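Local structure of tyrosyl-tRNA synthetase (Archaeoglobus fulgidus, 2CYB) at residues E5-I10 / Q25-K30. The protein probably catalyses the attachment of tyrosine to tRNA(Tyr), first activating the amino acid with ATP to tyrosyl-AMP and then transferring it. Sequence-based numbering, arbitrary orientation.
Sequences EKLRLI and QLIETK
Ile-27 rests its terminal methyl CD1 against CD1 of both Leu-7 and Ile-10, residues spaced three apart on one face of helix 3-11, in a small apolar contact between the two helices that precede and follow strand 16-18, the edge strand of the Rossmann-fold sheet in this class I synthetase. The approach to Leu-7 is the tighter one: CD1 of Ile-27 lies 3.4 Å from CD1 of Leu-7, closer than carbon atoms usually pack, and the two side chains meet at a slant. Ile-10 comes in differently, tip to tip, with its CD1 3.6 Å from CD1 of Ile-27. Both isoleucines extend in the same way, CG1 lying beside the backbone N, and the extended chi2 (175° in Ile-10, 178° in Ile-27) turns each CD1 outward from its own helix, to meet the other. The nearest CA pair, Leu-7 and Ile-27, is 8.4 Å apart, and the only approaches within 4.5 Å between the segments are those of these methyl groups.

The same face of helix 3-11 also packs on Leu-23, one turn before Ile-27 in helix 20-28, which touches both Leu-7 and Ile-10. Buried Ile-10 additionally meets Leu-59, Phe-64 and Leu-202, so it connects the helix pair to helix 47-61 and to strand 200-204 of the central sheet. This is structural packing away from the tyrosine pocket. Within helix 3-11, the backbone N of Ile-10 donates to O of Lys-6 at 2.8 Å, and O of Ile-10 in turn accepts a hydrogen bond from NZ of Lys-55.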
loop_
_atom_site.group_PDB
_atom_site.type_symbol
_atom_site.label_atom_id
_atom_site.label_comp_id
_atom_site.label_asym_id
_atom_site.label_seq_id
_atom_site.Cartn_x
_atom_site.Cartn_y
_atom_site.Cartn_z
ATOM N N GLU A 5 -35.926 23.196 -4.434
ATOM C CA GLU A 5 -35.090 23.980 -5.333
ATOM C C GLU A 5 -33.594 23.744 -5.135
ATOM O O GLU A 5 -32.811 23.858 -6.081
ATOM C CB GLU A 5 -35.415 25.468 -5.190
ATOM C CG GLU A 5 -35.182 26.036 -3.810
ATOM C CD GLU A 5 -35.966 27.314 -3.578
ATOM O OE1 GLU A 5 -35.859 28.240 -4.410
ATOM O OE2 GLU A 5 -36.689 27.392 -2.563
ATOM N N LYS A 6 -33.185 23.417 -3.916
ATOM C CA LYS A 6 -31.772 23.163 -3.686
ATOM C C LYS A 6 -31.418 21.793 -4.231
ATOM O O LYS A 6 -30.311 21.571 -4.718
ATOM C CB LYS A 6 -31.442 23.275 -2.195
ATOM C CG LYS A 6 -31.582 24.702 -1.697
ATOM C CD LYS A 6 -30.910 25.663 -2.679
ATOM C CE LYS A 6 -31.362 27.096 -2.503
ATOM N NZ LYS A 6 -30.751 27.953 -3.554
ATOM N N LEU A 7 -32.382 20.884 -4.172
ATOM C CA LEU A 7 -32.192 19.538 -4.676
ATOM C C LEU A 7 -32.035 19.616 -6.198
ATOM O O LEU A 7 -31.213 18.913 -6.784
ATOM C CB LEU A 7 -33.403 18.685 -4.292
ATOM C CG LEU A 7 -33.206 17.219 -3.898
ATOM C CD1 LEU A 7 -32.038 17.078 -2.931
ATOM C CD2 LEU A 7 -34.491 16.701 -3.258
ATOM N N ARG A 8 -32.817 20.487 -6.832
ATOM C CA ARG A 8 -32.760 20.658 -8.284
ATOM C C ARG A 8 -31.398 21.201 -8.703
ATOM O O ARG A 8 -30.801 20.737 -9.676
ATOM C CB ARG A 8 -33.853 21.628 -8.752
ATOM C CG ARG A 8 -35.268 21.214 -8.374
ATOM C CD ARG A 8 -35.838 20.159 -9.313
ATOM N NE ARG A 8 -36.267 20.731 -10.590
ATOM C CZ ARG A 8 -37.244 21.626 -10.723
ATOM N NH1 ARG A 8 -37.902 22.060 -9.656
ATOM N NH2 ARG A 8 -37.565 22.087 -11.925
ATOM N N LEU A 9 -30.917 22.192 -7.959
ATOM C CA LEU A 9 -29.633 22.822 -8.232
ATOM C C LEU A 9 -28.470 21.858 -7.984
ATOM O O LEU A 9 -27.531 21.775 -8.787
ATOM C CB LEU A 9 -29.473 24.064 -7.349
ATOM C CG LEU A 9 -28.113 24.765 -7.333
ATOM C CD1 LEU A 9 -27.726 25.207 -8.739
ATOM C CD2 LEU A 9 -28.176 25.955 -6.390
ATOM N N ILE A 10 -28.542 21.130 -6.875
ATOM C CA ILE A 10 -27.495 20.178 -6.518
ATOM C C ILE A 10 -27.359 19.087 -7.564
ATOM O O ILE A 10 -26.253 18.718 -7.950
ATOM C CB ILE A 10 -27.773 19.502 -5.147
ATOM C CG1 ILE A 10 -27.633 20.523 -4.017
ATOM C CG2 ILE A 10 -26.793 18.352 -4.924
ATOM C CD1 ILE A 10 -28.012 19.986 -2.658
ATOM N N GLN A 25 -32.614 13.489 2.683
ATOM C CA GLN A 25 -32.576 13.442 4.137
ATOM C C GLN A 25 -31.338 14.130 4.700
ATOM O O GLN A 25 -31.360 14.633 5.818
ATOM C CB GLN A 25 -32.683 11.995 4.639
ATOM C CG GLN A 25 -31.842 10.974 3.913
ATOM C CD GLN A 25 -32.218 9.548 4.292
ATOM O OE1 GLN A 25 -32.189 9.177 5.468
ATOM N NE2 GLN A 25 -32.577 8.742 3.296
ATOM N N LEU A 26 -30.262 14.169 3.921
ATOM C CA LEU A 26 -29.044 14.836 4.364
ATOM C C LEU A 26 -29.303 16.338 4.465
ATOM O O LEU A 26 -28.875 16.992 5.415
ATOM C CB LEU A 26 -27.898 14.574 3.377
ATOM C CG LEU A 26 -26.650 15.454 3.527
ATOM C CD1 LEU A 26 -26.050 15.296 4.917
ATOM C CD2 LEU A 26 -25.632 15.063 2.462
ATOM N N ILE A 27 -30.005 16.882 3.477
ATOM C CA ILE A 27 -30.316 18.307 3.462
ATOM C C ILE A 27 -31.281 18.630 4.601
ATOM O O ILE A 27 -31.275 19.737 5.138
ATOM C CB ILE A 27 -30.947 18.718 2.114
ATOM C CG1 ILE A 27 -29.987 18.364 0.973
ATOM C CG2 ILE A 27 -31.237 20.212 2.106
ATOM C CD1 ILE A 27 -30.515 18.687 -0.406
ATOM N N GLU A 28 -32.103 17.651 4.960
ATOM C CA GLU A 28 -33.060 17.809 6.047
ATOM C C GLU A 28 -32.288 17.856 7.359
ATOM O O GLU A 28 -32.009 18.932 7.884
ATOM C CB GLU A 28 -34.039 16.637 6.056
ATOM C CG GLU A 28 -34.981 16.609 4.861
ATOM C CD GLU A 28 -35.750 15.308 4.756
ATOM O OE1 GLU A 28 -36.311 14.862 5.780
ATOM O OE2 GLU A 28 -35.800 14.730 3.648
ATOM N N THR A 29 -31.940 16.683 7.881
ATOM C CA THR A 29 -31.183 16.602 9.124
ATOM C C THR A 29 -29.779 17.153 8.898
ATOM O O THR A 29 -29.125 16.812 7.914
ATOM C CB THR A 29 -31.081 15.148 9.628
ATOM O OG1 THR A 29 -30.170 15.089 10.732
ATOM C CG2 THR A 29 -30.593 14.229 8.524
ATOM N N LYS A 30 -29.325 18.004 9.814
ATOM C CA LYS A 30 -28.008 18.632 9.726
ATOM C C LYS A 30 -28.043 19.755 8.700
ATOM O O LYS A 30 -27.829 19.530 7.510
ATOM C CB LYS A 30 -26.928 17.612 9.339
ATOM C CG LYS A 30 -25.533 18.214 9.223
ATOM C CD LYS A 30 -24.469 17.151 8.995
ATOM C CE LYS A 30 -23.076 17.768 8.994
ATOM N NZ LYS A 30 -21.999 16.748 8.876
#